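PDB 6VXC: trans-4-hydroxy-L-proline dehydratase from Clostridioides difficile 70-100-2010, which dehydrates trans-4-hydroxy-L-proline to (S)-1-pyrroline-5-carboxylate by glycyl-radical chemistry, a step in the anaerobic breakdown of hydroxyproline. Local coordinates for residues Ala166-Glu171 / His518-Ile523; Ile473-Glu478 / Gly484-Ser489; Leu477-Asn482 / Lys491-Glu496; Asp499-Gln504 / Thr599-Leu604. All blocks are in the same frame, centred on the assembly; numbering follows the deposited sequence.

Interaction 1. Residues Ala166-Glu171 / His518-Ile523; sequences AGMFTE and HYMIDI
The thioether of M520 meets the F169 ring at its rim instead of lying over a face: SD sits in the ring plane, 5.0 Å from the centroid and 84° off the ring normal. This is a Met-aromatic contact of the edge-on kind, in which sulfur faces the slightly positive C-H rim, and the closest ring atom is CE2, at 3.9 Å from M520 SD. I523, one helical turn further on, extends the same rim, its CG2 touching F169 CE2 at 4.0 Å and lying equally near CZ. The ring edge thus lies against two successive turns of the helix, directed there by a chi1 of 57°. The same sulfur also meets M168, whose CB is 3.8 Å from M520 SD, with CG only slightly further away; the two methionine chains cross at nearly a right angle. M520 reaches this place by folding back on itself, with chi2 (53°) and chi3 (54°) both bent, a fold that presents SD to both M168 and the ring edge. The contact is buried and wholly apolar, a worked example of how a sulfur can join an aliphatic neighbour and an aromatic one. G167 ends helix 158-166 in a Schellman motif, after which the chain bonds to the end of strand 463-472 and the residue after it through the backbones of T170 with Y470 and M168 with N472. W160 of helix 158-166 packs edge-to-face with F169, while helix 473-481 brings L479 against both methionines beside helix 506-538.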
loop_
_atom_site.group_PDB
_atom_site.type_symbol
_atom_site.label_atom_id
_atom_site.label_comp_id
_atom_site.label_asym_id
_atom_site.label_seq_id
_atom_site.Cartn_x
_atom_site.Cartn_y
_atom_site.Cartn_z
ATOM N N ALA A 166 22.922 2.226 -4.353
ATOM C CA ALA A 166 23.256 3.406 -3.558
ATOM C C ALA A 166 22.071 4.001 -2.798
ATOM O O ALA A 166 22.262 4.950 -2.037
ATOM C CB ALA A 166 23.842 4.488 -4.463
ATOM N N GLY A 167 20.864 3.496 -2.995
ATOM C CA GLY A 167 19.713 4.056 -2.323
ATOM C C GLY A 167 19.125 5.287 -2.976
ATOM O O GLY A 167 18.426 6.041 -2.299
ATOM N N MET A 168 19.369 5.506 -4.280
ATOM C CA MET A 168 18.707 6.596 -4.989
ATOM C C MET A 168 17.217 6.320 -5.172
ATOM O O MET A 168 16.418 7.254 -5.280
ATOM C CB MET A 168 19.349 6.825 -6.369
ATOM C CG MET A 168 20.827 7.195 -6.361
ATOM S SD MET A 168 21.205 8.559 -5.211
ATOM C CE MET A 168 20.121 9.883 -5.780
ATOM N N PHE A 169 16.837 5.059 -5.293
ATOM C CA PHE A 169 15.437 4.712 -5.490
ATOM C C PHE A 169 15.280 3.236 -5.160
ATOM O O PHE A 169 16.265 2.527 -4.955
ATOM C CB PHE A 169 14.964 5.056 -6.908
ATOM C CG PHE A 169 15.766 4.402 -8.032
ATOM C CD1 PHE A 169 15.593 3.056 -8.341
ATOM C CD2 PHE A 169 16.638 5.150 -8.809
ATOM C CE1 PHE A 169 16.299 2.460 -9.407
ATOM C CE2 PHE A 169 17.359 4.564 -9.872
ATOM C CZ PHE A 169 17.189 3.215 -10.167
ATOM N N THR A 170 14.031 2.782 -5.084
ATOM C CA THR A 170 13.747 1.370 -4.859
ATOM C C THR A 170 13.006 0.817 -6.072
ATOM O O THR A 170 12.667 1.550 -6.997
ATOM C CB THR A 170 12.925 1.131 -3.579
ATOM O OG1 THR A 170 11.580 1.579 -3.793
ATOM C CG2 THR A 170 13.523 1.864 -2.354
ATOM N N GLU A 171 12.742 -0.487 -6.050
ATOM C CA GLU A 171 12.101 -1.191 -7.160
ATOM C C GLU A 171 10.999 -2.105 -6.628
ATOM O O GLU A 171 11.283 -3.132 -6.010
ATOM C CB GLU A 171 13.119 -2.008 -7.958
ATOM C CG GLU A 171 12.448 -2.846 -9.031
ATOM C CD GLU A 171 11.462 -2.047 -9.848
ATOM O OE1 GLU A 171 11.848 -0.977 -10.354
ATOM O OE2 GLU A 171 10.306 -2.477 -9.987
ATOM N N HIS A 518 16.350 14.899 -13.619
ATOM C CA HIS A 518 16.018 14.386 -14.945
ATOM C C HIS A 518 16.781 13.103 -15.229
ATOM O O HIS A 518 16.208 12.118 -15.694
ATOM C CB HIS A 518 16.328 15.450 -16.006
ATOM C CG HIS A 518 16.143 14.980 -17.422
ATOM N ND1 HIS A 518 14.905 14.705 -17.967
ATOM C CD2 HIS A 518 17.043 14.757 -18.409
ATOM C CE1 HIS A 518 15.051 14.334 -19.227
ATOM N NE2 HIS A 518 16.337 14.358 -19.521
ATOM N N TYR A 519 18.078 13.091 -14.928
ATOM C CA TYR A 519 18.883 11.900 -15.173
ATOM C C TYR A 519 18.393 10.722 -14.340
ATOM O O TYR A 519 18.237 9.606 -14.846
ATOM C CB TYR A 519 20.341 12.203 -14.858
ATOM C CG TYR A 519 21.281 11.025 -15.006
ATOM C CD1 TYR A 519 21.575 10.501 -16.261
ATOM C CD2 TYR A 519 21.901 10.470 -13.901
ATOM C CE1 TYR A 519 22.449 9.444 -16.403
ATOM C CE2 TYR A 519 22.777 9.412 -14.025
ATOM C CZ TYR A 519 23.048 8.900 -15.281
ATOM O OH TYR A 519 23.918 7.848 -15.423
ATOM N N MET A 520 18.140 10.957 -13.050
ATOM C CA MET A 520 17.749 9.851 -12.181
ATOM C C MET A 520 16.368 9.314 -12.561
ATOM O O MET A 520 16.129 8.099 -12.507
ATOM C CB MET A 520 17.800 10.314 -10.718
ATOM C CG MET A 520 17.858 9.190 -9.680
ATOM S SD MET A 520 19.185 7.984 -9.957
ATOM C CE MET A 520 20.578 9.090 -10.046
ATOM N N ILE A 521 15.449 10.203 -12.943
ATOM C CA ILE A 521 14.143 9.754 -13.414
ATOM C C ILE A 521 14.288 8.980 -14.730
ATOM O O ILE A 521 13.660 7.930 -14.921
ATOM C CB ILE A 521 13.171 10.945 -13.546
ATOM C CG1 ILE A 521 12.933 11.628 -12.180
ATOM C CG2 ILE A 521 11.841 10.489 -14.150
ATOM C CD1 ILE A 521 12.470 10.689 -11.093
ATOM N N ASP A 522 15.121 9.472 -15.650
ATOM C CA ASP A 522 15.362 8.724 -16.884
ATOM C C ASP A 522 15.856 7.308 -16.580
ATOM O O ASP A 522 15.392 6.339 -17.188
ATOM C CB ASP A 522 16.376 9.455 -17.766
ATOM C CG ASP A 522 15.739 10.495 -18.679
ATOM O OD1 ASP A 522 14.500 10.604 -18.725
ATOM O OD2 ASP A 522 16.500 11.209 -19.371
ATOM N N ILE A 523 16.797 7.172 -15.639
ATOM C CA ILE A 523 17.312 5.850 -15.274
ATOM C C ILE A 523 16.189 4.963 -14.750
ATOM O O ILE A 523 16.075 3.790 -15.123
ATOM C CB ILE A 523 18.439 5.975 -14.236
ATOM C CG1 ILE A 523 19.696 6.554 -14.864
ATOM C CG2 ILE A 523 18.731 4.617 -13.576
ATOM C CD1 ILE A 523 20.795 6.751 -13.835
#

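Interaction 2. Residues Ile473-Glu478 / Gly484-Ser489; sequences IPKILE and GYDPIS
A buried salt-bridge network of K475, E478 and D486 joins the first turns of helix 473-481 to an Asx turn that begins at D486, in the short, weakly bonded strand 485-486. K475 NZ gives a hydrogen bond of 2.8 Å to D486 OD1, arriving from above the carboxylate plane, 42° out of it. K475 NZ also bonds to E478 OE1 at 2.9 Å, nearly along the C-O axis, and its third partner is the carbonyl O of I674. The lysine chain runs extended from a CG anti to the backbone N and bends only at chi4 (77°), a turn that brings NZ within bonding distance of both acids. D486 is gripped from its own loop as well. I488 N donates to D486 OD1 at 3.0 Å on the face opposite to K475, which closes the Asx turn. D486 OD2 takes S489 OG at 2.6 Å together with S489 N, both on one face. Four donors therefore fix the rotation of this carboxylate. The two acids stand close, with E478 OE1 3.8 Å from D486 OD1 and their planes 28° apart; the shared ammonium probably offsets that repulsion. Apolar cover comes from the ring of P487, whose CD lies 3.8 Å from E478 CD, and from I488, whose CG1 adjoins the lysine nitrogen. Beyond the contact, E478 OE2 accepts from G676 N, tying the helix to the loop after helix 667-673, while A166 at the end of helix 158-166 lies against D486, and helices 506-538 and 575-591 pack against other sides of helix 473-481.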
loop_
_atom_site.group_PDB
_atom_site.type_symbol
_atom_site.label_atom_id
_atom_site.label_comp_id
_atom_site.label_asym_id
_atom_site.label_seq_id
_atom_site.Cartn_x
_atom_site.Cartn_y
_atom_site.Cartn_z
ATOM N N ILE A 473 14.546 12.015 -3.143
ATOM C CA ILE A 473 14.747 13.384 -3.628
ATOM C C ILE A 473 15.864 14.087 -2.872
ATOM O O ILE A 473 16.678 14.769 -3.506
ATOM C CB ILE A 473 13.423 14.156 -3.612
ATOM C CG1 ILE A 473 12.386 13.397 -4.431
ATOM C CG2 ILE A 473 13.616 15.544 -4.171
ATOM C CD1 ILE A 473 11.017 13.984 -4.323
ATOM N N PRO A 474 15.959 13.992 -1.544
ATOM C CA PRO A 474 17.081 14.640 -0.843
ATOM C C PRO A 474 18.449 14.157 -1.315
ATOM O O PRO A 474 19.382 14.957 -1.416
ATOM C CB PRO A 474 16.820 14.278 0.630
ATOM C CG PRO A 474 15.316 14.049 0.708
ATOM C CD PRO A 474 14.985 13.390 -0.613
ATOM N N LYS A 475 18.604 12.864 -1.590
ATOM C CA LYS A 475 19.904 12.397 -2.064
ATOM C C LYS A 475 20.197 12.877 -3.484
ATOM O O LYS A 475 21.363 12.985 -3.860
ATOM C CB LYS A 475 19.991 10.882 -1.982
ATOM C CG LYS A 475 21.422 10.336 -2.122
ATOM C CD LYS A 475 21.491 8.873 -1.704
ATOM C CE LYS A 475 22.893 8.275 -1.865
ATOM N NZ LYS A 475 23.806 8.704 -0.770
ATOM N N ILE A 476 19.174 13.206 -4.267
ATOM C CA ILE A 476 19.433 13.844 -5.550
ATOM C C ILE A 476 20.072 15.213 -5.340
ATOM O O ILE A 476 20.976 15.606 -6.088
ATOM C CB ILE A 476 18.141 13.917 -6.381
ATOM C CG1 ILE A 476 17.720 12.487 -6.773
ATOM C CG2 ILE A 476 18.318 14.831 -7.609
ATOM C CD1 ILE A 476 16.393 12.409 -7.511
ATOM N N LEU A 477 19.639 15.959 -4.313
ATOM C CA LEU A 477 20.351 17.192 -3.987
ATOM C C LEU A 477 21.775 16.882 -3.534
ATOM O O LEU A 477 22.720 17.577 -3.917
ATOM C CB LEU A 477 19.606 18.000 -2.914
ATOM C CG LEU A 477 20.290 19.310 -2.459
ATOM C CD1 LEU A 477 20.436 20.312 -3.603
ATOM C CD2 LEU A 477 19.540 19.962 -1.311
ATOM N N GLU A 478 21.950 15.817 -2.747
ATOM C CA GLU A 478 23.295 15.457 -2.316
ATOM C C GLU A 478 24.205 15.210 -3.511
ATOM O O GLU A 478 25.311 15.759 -3.575
ATOM C CB GLU A 478 23.246 14.224 -1.409
ATOM C CG GLU A 478 24.601 13.804 -0.825
ATOM C CD GLU A 478 24.478 12.664 0.188
ATOM O OE1 GLU A 478 24.135 11.536 -0.207
ATOM O OE2 GLU A 478 24.713 12.907 1.390
ATOM N N GLY A 484 27.600 14.872 -8.912
ATOM C CA GLY A 484 27.231 13.535 -9.318
ATOM C C GLY A 484 27.855 12.438 -8.495
ATOM O O GLY A 484 27.486 11.273 -8.661
ATOM N N TYR A 485 28.800 12.773 -7.633
ATOM C CA TYR A 485 29.472 11.796 -6.796
ATOM C C TYR A 485 28.647 11.553 -5.541
ATOM O O TYR A 485 28.102 12.487 -4.954
ATOM C CB TYR A 485 30.871 12.304 -6.443
ATOM C CG TYR A 485 31.720 11.392 -5.598
ATOM C CD1 TYR A 485 32.322 10.269 -6.149
ATOM C CD2 TYR A 485 31.969 11.681 -4.267
ATOM C CE1 TYR A 485 33.122 9.448 -5.390
ATOM C CE2 TYR A 485 32.773 10.867 -3.502
ATOM C CZ TYR A 485 33.344 9.757 -4.074
ATOM O OH TYR A 485 34.141 8.944 -3.319
ATOM N N ASP A 486 28.541 10.296 -5.148
ATOM C CA ASP A 486 27.825 9.942 -3.934
ATOM C C ASP A 486 28.823 9.811 -2.789
ATOM O O ASP A 486 29.628 8.872 -2.790
ATOM C CB ASP A 486 27.054 8.640 -4.143
ATOM C CG ASP A 486 26.425 8.114 -2.879
ATOM O OD1 ASP A 486 26.319 8.877 -1.909
ATOM O OD2 ASP A 486 26.052 6.920 -2.869
ATOM N N PRO A 487 28.801 10.700 -1.792
ATOM C CA PRO A 487 29.800 10.626 -0.721
ATOM C C PRO A 487 29.695 9.373 0.122
ATOM O O PRO A 487 30.645 9.057 0.846
ATOM C CB PRO A 487 29.504 11.874 0.128
ATOM C CG PRO A 487 28.501 12.662 -0.634
ATOM C CD PRO A 487 27.791 11.730 -1.524
ATOM N N ILE A 488 28.562 8.674 0.087
ATOM C CA ILE A 488 28.359 7.493 0.919
ATOM C C ILE A 488 28.831 6.228 0.200
ATOM O O ILE A 488 29.681 5.496 0.713
ATOM C CB ILE A 488 26.885 7.374 1.358
ATOM C CG1 ILE A 488 26.428 8.656 2.053
ATOM C CG2 ILE A 488 26.689 6.161 2.261
ATOM C CD1 ILE A 488 27.286 9.079 3.243
ATOM N N SER A 489 28.277 5.940 -0.976
ATOM C CA SER A 489 28.786 4.781 -1.703
ATOM C C SER A 489 30.147 5.043 -2.330
ATOM O O SER A 489 30.759 4.099 -2.833
ATOM C CB SER A 489 27.807 4.331 -2.786
ATOM O OG SER A 489 27.800 5.248 -3.862
#

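Interaction 3. Residues Leu477-Asn482 / Lys491-Glu496; sequences LELTLN and KQIGIE
L479 leans out of helix 473-481 toward I493 and G494, its CB directed at segment 491-496 but ending short of it. CG lies anti to the carbonyl carbon (chi1 -65°), and from there both methyls reach I493. CD1 touches the backbone as well as a side chain: L479 CD1 lies 3.9 Å from G494 N and 4.0 Å from I493 CG2. G494 has no side chain to stand between its backbone and the leucine. L479 CD2 turns to the root of I493, 4.1 Å from I493 CB, and the leucine side chain lies on D486 as well. The contact closes a local fold in which helix 473-481 is followed by a short antiparallel pair of weakly bonded strands, 485-486 and 491-492, and the chain folds back on the helix it has just left. Near the end of that helix N482 ND2 bonds back to E478 O at 3.0 Å, almost straight (175°) and from above the carbonyl plane. I493 CG2, the methyl that meets L479, also packs on the side chain of M168, while I495, two residues further on, rests on Y519 of helix 506-538.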
loop_
_atom_site.group_PDB
_atom_site.type_symbol
_atom_site.label_atom_id
_atom_site.label_comp_id
_atom_site.label_asym_id
_atom_site.label_seq_id
_atom_site.Cartn_x
_atom_site.Cartn_y
_atom_site.Cartn_z
ATOM N N LEU A 477 19.639 15.959 -4.313
ATOM C CA LEU A 477 20.351 17.192 -3.987
ATOM C C LEU A 477 21.775 16.882 -3.534
ATOM O O LEU A 477 22.720 17.577 -3.917
ATOM C CB LEU A 477 19.606 18.000 -2.914
ATOM C CG LEU A 477 20.290 19.310 -2.459
ATOM C CD1 LEU A 477 20.436 20.312 -3.603
ATOM C CD2 LEU A 477 19.540 19.962 -1.311
ATOM N N GLU A 478 21.950 15.817 -2.747
ATOM C CA GLU A 478 23.295 15.457 -2.316
ATOM C C GLU A 478 24.205 15.210 -3.511
ATOM O O GLU A 478 25.311 15.759 -3.575
ATOM C CB GLU A 478 23.246 14.224 -1.409
ATOM C CG GLU A 478 24.601 13.804 -0.825
ATOM C CD GLU A 478 24.478 12.664 0.188
ATOM O OE1 GLU A 478 24.135 11.536 -0.207
ATOM O OE2 GLU A 478 24.713 12.907 1.390
ATOM N N LEU A 479 23.721 14.461 -4.506
ATOM C CA LEU A 479 24.499 14.256 -5.724
ATOM C C LEU A 479 24.813 15.581 -6.397
ATOM O O LEU A 479 25.943 15.797 -6.836
ATOM C CB LEU A 479 23.753 13.335 -6.701
ATOM C CG LEU A 479 23.462 11.865 -6.364
ATOM C CD1 LEU A 479 22.840 11.162 -7.580
ATOM C CD2 LEU A 479 24.701 11.122 -5.881
ATOM N N THR A 480 23.822 16.475 -6.481
ATOM C CA THR A 480 24.032 17.805 -7.056
ATOM C C THR A 480 25.169 18.539 -6.357
ATOM O O THR A 480 26.004 19.173 -7.010
ATOM C CB THR A 480 22.743 18.640 -6.959
ATOM O OG1 THR A 480 21.655 17.937 -7.560
ATOM C CG2 THR A 480 22.905 20.014 -7.642
ATOM N N LEU A 481 25.170 18.530 -5.020
ATOM C CA LEU A 481 26.195 19.227 -4.254
ATOM C C LEU A 481 27.563 18.558 -4.342
ATOM O O LEU A 481 28.544 19.145 -3.887
ATOM C CB LEU A 481 25.760 19.367 -2.792
ATOM C CG LEU A 481 24.495 20.210 -2.569
ATOM C CD1 LEU A 481 24.082 20.213 -1.109
ATOM C CD2 LEU A 481 24.705 21.620 -3.048
ATOM N N ASN A 482 27.645 17.351 -4.909
ATOM C CA ASN A 482 28.891 16.610 -5.063
ATOM C C ASN A 482 29.207 16.310 -6.530
ATOM O O ASN A 482 30.009 15.421 -6.814
ATOM C CB ASN A 482 28.832 15.316 -4.250
ATOM C CG ASN A 482 28.978 15.556 -2.744
ATOM O OD1 ASN A 482 30.086 15.574 -2.219
ATOM N ND2 ASN A 482 27.856 15.755 -2.054
ATOM N N LYS A 491 30.945 6.397 -5.054
ATOM C CA LYS A 491 30.887 6.111 -6.477
ATOM C C LYS A 491 30.254 7.283 -7.206
ATOM O O LYS A 491 29.508 8.078 -6.619
ATOM C CB LYS A 491 30.085 4.842 -6.783
ATOM C CG LYS A 491 30.622 3.608 -6.108
ATOM C CD LYS A 491 30.276 2.336 -6.880
ATOM C CE LYS A 491 28.815 2.210 -7.209
ATOM N NZ LYS A 491 28.476 0.836 -7.731
ATOM N N GLN A 492 30.553 7.370 -8.501
ATOM C CA GLN A 492 29.895 8.319 -9.394
ATOM C C GLN A 492 28.529 7.748 -9.765
ATOM O O GLN A 492 28.422 6.875 -10.626
ATOM C CB GLN A 492 30.744 8.563 -10.638
ATOM C CG GLN A 492 30.210 9.663 -11.546
ATOM C CD GLN A 492 30.343 11.055 -10.939
ATOM O OE1 GLN A 492 31.004 11.243 -9.924
ATOM N NE2 GLN A 492 29.695 12.029 -11.549
ATOM N N ILE A 493 27.474 8.273 -9.151
ATOM C CA ILE A 493 26.120 7.762 -9.341
ATOM C C ILE A 493 25.325 8.636 -10.302
ATOM O O ILE A 493 24.581 8.124 -11.135
ATOM C CB ILE A 493 25.404 7.626 -7.973
ATOM C CG1 ILE A 493 26.130 6.595 -7.089
ATOM C CG2 ILE A 493 23.904 7.328 -8.132
ATOM C CD1 ILE A 493 26.189 5.213 -7.703
ATOM N N GLY A 494 25.503 9.947 -10.223
ATOM C CA GLY A 494 24.825 10.894 -11.080
ATOM C C GLY A 494 25.699 11.405 -12.210
ATOM O O GLY A 494 26.670 10.761 -12.618
ATOM N N ILE A 495 25.335 12.574 -12.733
ATOM C CA ILE A 495 26.044 13.205 -13.843
ATOM C C ILE A 495 26.821 14.415 -13.325
ATOM O O ILE A 495 26.617 14.874 -12.207
ATOM C CB ILE A 495 25.091 13.617 -14.981
ATOM C CG1 ILE A 495 23.922 14.444 -14.437
ATOM C CG2 ILE A 495 24.565 12.382 -15.693
ATOM C CD1 ILE A 495 23.065 15.107 -15.496
ATOM N N GLU A 496 27.717 14.942 -14.166
ATOM C CA GLU A 496 28.545 16.101 -13.802
ATOM C C GLU A 496 27.794 17.387 -14.113
ATOM O O GLU A 496 27.840 17.894 -15.227
ATOM C CB GLU A 496 29.881 16.075 -14.533
ATOM C CG GLU A 496 30.855 15.033 -14.022
ATOM C CD GLU A 496 32.188 15.032 -14.782
ATOM O OE1 GLU A 496 32.508 16.039 -15.460
ATOM O OE2 GLU A 496 32.910 14.012 -14.692
#

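Interaction 4. Residues Asp499-Gln504 / Thr599-Leu604; sequences DPRNFQ and TLLKAL
P500 and R501, the two residues that pack on L601, belong to a 3-10 turn opened by an Asx turn at D499, just ahead of helix 506-538. D499 OD1 accepts R501 N at 2.8 Å on its anti side, which defines the Asx turn. D499 OD1 also takes R501 NH2 on its syn side at 3.1 Å, a salt bridge lying within 8° of the guanidinium plane. The two donors come from opposite faces of the carboxylate, so a single oxygen ties down both ends of the arginine, backbone and tip. A second acid, D598 in the first turn of helix 597-605, bonds to NE. With D499 at the guanidinium edge, the two acids together probably limit the rotation of the group, and one of its faces is turned to L601. Over the centre of that face stands the leucine methyl CD1, 3.6 Å from R501 CZ, in contact with all three nitrogens. The exposed arginine thus illustrates a divided use of one group, with the charge served by acids and an aliphatic contact made on the face. Its chain is extended from CG to NE, which gives it the length to span from the turn to the helix. L601 points from helix 597-605 toward the turn, and its CB also comes within 4.0 Å of R501 NH1. On the more buried side P500 is the other neighbour of that methyl, its ring atom CG lying 4.1 Å from L601 CD1.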
loop_
_atom_site.group_PDB
_atom_site.type_symbol
_atom_site.label_atom_id
_atom_site.label_comp_id
_atom_site.label_asym_id
_atom_site.label_seq_id
_atom_site.Cartn_x
_atom_site.Cartn_y
_atom_site.Cartn_z
ATOM N N ASP A 499 30.880 21.919 -10.355
ATOM C CA ASP A 499 31.320 22.153 -8.984
ATOM C C ASP A 499 30.405 23.187 -8.345
ATOM O O ASP A 499 30.342 24.316 -8.836
ATOM C CB ASP A 499 32.777 22.632 -8.973
ATOM C CG ASP A 499 33.340 22.765 -7.567
ATOM O OD1 ASP A 499 32.588 23.158 -6.649
ATOM O OD2 ASP A 499 34.532 22.462 -7.375
ATOM N N PRO A 500 29.697 22.862 -7.260
ATOM C CA PRO A 500 28.745 23.832 -6.684
ATOM C C PRO A 500 29.382 25.131 -6.231
ATOM O O PRO A 500 28.686 26.147 -6.158
ATOM C CB PRO A 500 28.153 23.083 -5.481
ATOM C CG PRO A 500 28.557 21.672 -5.630
ATOM C CD PRO A 500 29.810 21.645 -6.443
ATOM N N ARG A 501 30.673 25.127 -5.901
ATOM C CA ARG A 501 31.358 26.357 -5.523
ATOM C C ARG A 501 31.380 27.373 -6.660
ATOM O O ARG A 501 31.580 28.562 -6.407
ATOM C CB ARG A 501 32.783 26.043 -5.065
ATOM C CG ARG A 501 32.855 25.080 -3.880
ATOM C CD ARG A 501 34.220 24.419 -3.800
ATOM N NE ARG A 501 34.293 23.431 -2.729
ATOM C CZ ARG A 501 33.936 22.156 -2.867
ATOM N NH1 ARG A 501 34.038 21.311 -1.844
ATOM N NH2 ARG A 501 33.471 21.730 -4.034
ATOM N N ASN A 502 31.192 26.941 -7.904
ATOM C CA ASN A 502 31.164 27.869 -9.025
ATOM C C ASN A 502 29.767 28.368 -9.350
ATOM O O ASN A 502 29.624 29.222 -10.228
ATOM C CB ASN A 502 31.765 27.225 -10.273
ATOM C CG ASN A 502 33.223 26.882 -10.097
ATOM O OD1 ASN A 502 33.948 27.580 -9.392
ATOM N ND2 ASN A 502 33.664 25.816 -10.748
ATOM N N PHE A 503 28.739 27.864 -8.681
ATOM C CA PHE A 503 27.399 28.367 -8.927
ATOM C C PHE A 503 27.317 29.797 -8.400
ATOM O O PHE A 503 27.620 30.053 -7.234
ATOM C CB PHE A 503 26.365 27.465 -8.256
ATOM C CG PHE A 503 26.293 26.081 -8.841
ATOM C CD1 PHE A 503 26.791 25.819 -10.104
ATOM C CD2 PHE A 503 25.712 25.043 -8.134
ATOM C CE1 PHE A 503 26.710 24.545 -10.642
ATOM C CE2 PHE A 503 25.633 23.775 -8.672
ATOM C CZ PHE A 503 26.133 23.526 -9.918
ATOM N N GLN A 504 26.962 30.735 -9.269
ATOM C CA GLN A 504 26.919 32.133 -8.881
ATOM C C GLN A 504 25.569 32.543 -8.332
ATOM O O GLN A 504 25.459 33.626 -7.748
ATOM C CB GLN A 504 27.278 33.028 -10.074
ATOM C CG GLN A 504 28.748 32.943 -10.445
ATOM C CD GLN A 504 29.653 33.212 -9.244
ATOM O OE1 GLN A 504 29.532 34.248 -8.573
ATOM N NE2 GLN A 504 30.549 32.265 -8.951
ATOM N N THR A 599 32.277 26.589 2.408
ATOM C CA THR A 599 32.147 26.351 3.835
ATOM C C THR A 599 31.023 25.367 4.130
ATOM O O THR A 599 31.176 24.472 4.964
ATOM C CB THR A 599 31.895 27.674 4.561
ATOM O OG1 THR A 599 32.972 28.578 4.303
ATOM C CG2 THR A 599 31.780 27.449 6.054
ATOM N N LEU A 600 29.871 25.535 3.479
ATOM C CA LEU A 600 28.770 24.604 3.699
ATOM C C LEU A 600 29.184 23.180 3.365
ATOM O O LEU A 600 28.936 22.248 4.134
ATOM C CB LEU A 600 27.546 25.013 2.869
ATOM C CG LEU A 600 26.404 23.986 2.880
ATOM C CD1 LEU A 600 25.811 23.807 4.291
ATOM C CD2 LEU A 600 25.314 24.357 1.894
ATOM N N LEU A 601 29.857 22.998 2.233
ATOM C CA LEU A 601 30.242 21.653 1.833
ATOM C C LEU A 601 31.232 21.040 2.820
ATOM O O LEU A 601 31.185 19.833 3.076
ATOM C CB LEU A 601 30.809 21.679 0.417
ATOM C CG LEU A 601 29.788 22.135 -0.635
ATOM C CD1 LEU A 601 30.412 22.172 -2.018
ATOM C CD2 LEU A 601 28.559 21.242 -0.644
ATOM N N LYS A 602 32.165 21.843 3.349
ATOM C CA LYS A 602 33.044 21.343 4.401
ATOM C C LYS A 602 32.250 20.942 5.634
ATOM O O LYS A 602 32.516 19.904 6.244
ATOM C CB LYS A 602 34.097 22.387 4.775
ATOM C CG LYS A 602 35.154 22.686 3.705
ATOM C CD LYS A 602 36.111 23.756 4.226
ATOM C CE LYS A 602 37.113 24.199 3.169
ATOM N NZ LYS A 602 37.871 23.065 2.591
ATOM N N ALA A 603 31.274 21.766 6.019
ATOM C CA ALA A 603 30.453 21.455 7.184
ATOM C C ALA A 603 29.710 20.135 6.995
ATOM O O ALA A 603 29.696 19.284 7.888
ATOM C CB ALA A 603 29.478 22.602 7.447
ATOM N N LEU A 604 29.099 19.941 5.827
ATOM C CA LEU A 604 28.386 18.694 5.572
ATOM C C LEU A 604 29.332 17.499 5.650
ATOM O O LEU A 604 29.022 16.484 6.282
ATOM C CB LEU A 604 27.688 18.758 4.206
ATOM C CG LEU A 604 26.646 19.869 4.011
ATOM C CD1 LEU A 604 26.030 19.828 2.617
ATOM C CD2 LEU A 604 25.558 19.827 5.095
#

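Overall arrangement
Interactions 1, 2 and 3 form one continuous buried cluster around helix 473-481, and interaction 4 lies further out, partly exposed. Interactions 2 and 3 share L477 and E478, have centres about 5 Å apart, and use adjoining strands of one hairpin, probably hydrogen-bonded, D486 N to K491 O at 2.8 Å. Chemistry follows position: sulfur, ring and methyl groups in 1, leucine on isoleucine in 3, charges shared among buried partners in 2, and toward the surface in 4 an arginine that pairs with acids and has a leucine methyl over one face. Interactions 1 and 4 do not touch, but helix 506-538 carries one segment of interaction 1 and follows the turn of interaction 4. L481 O lies against P500 CG, connecting 3 with 4.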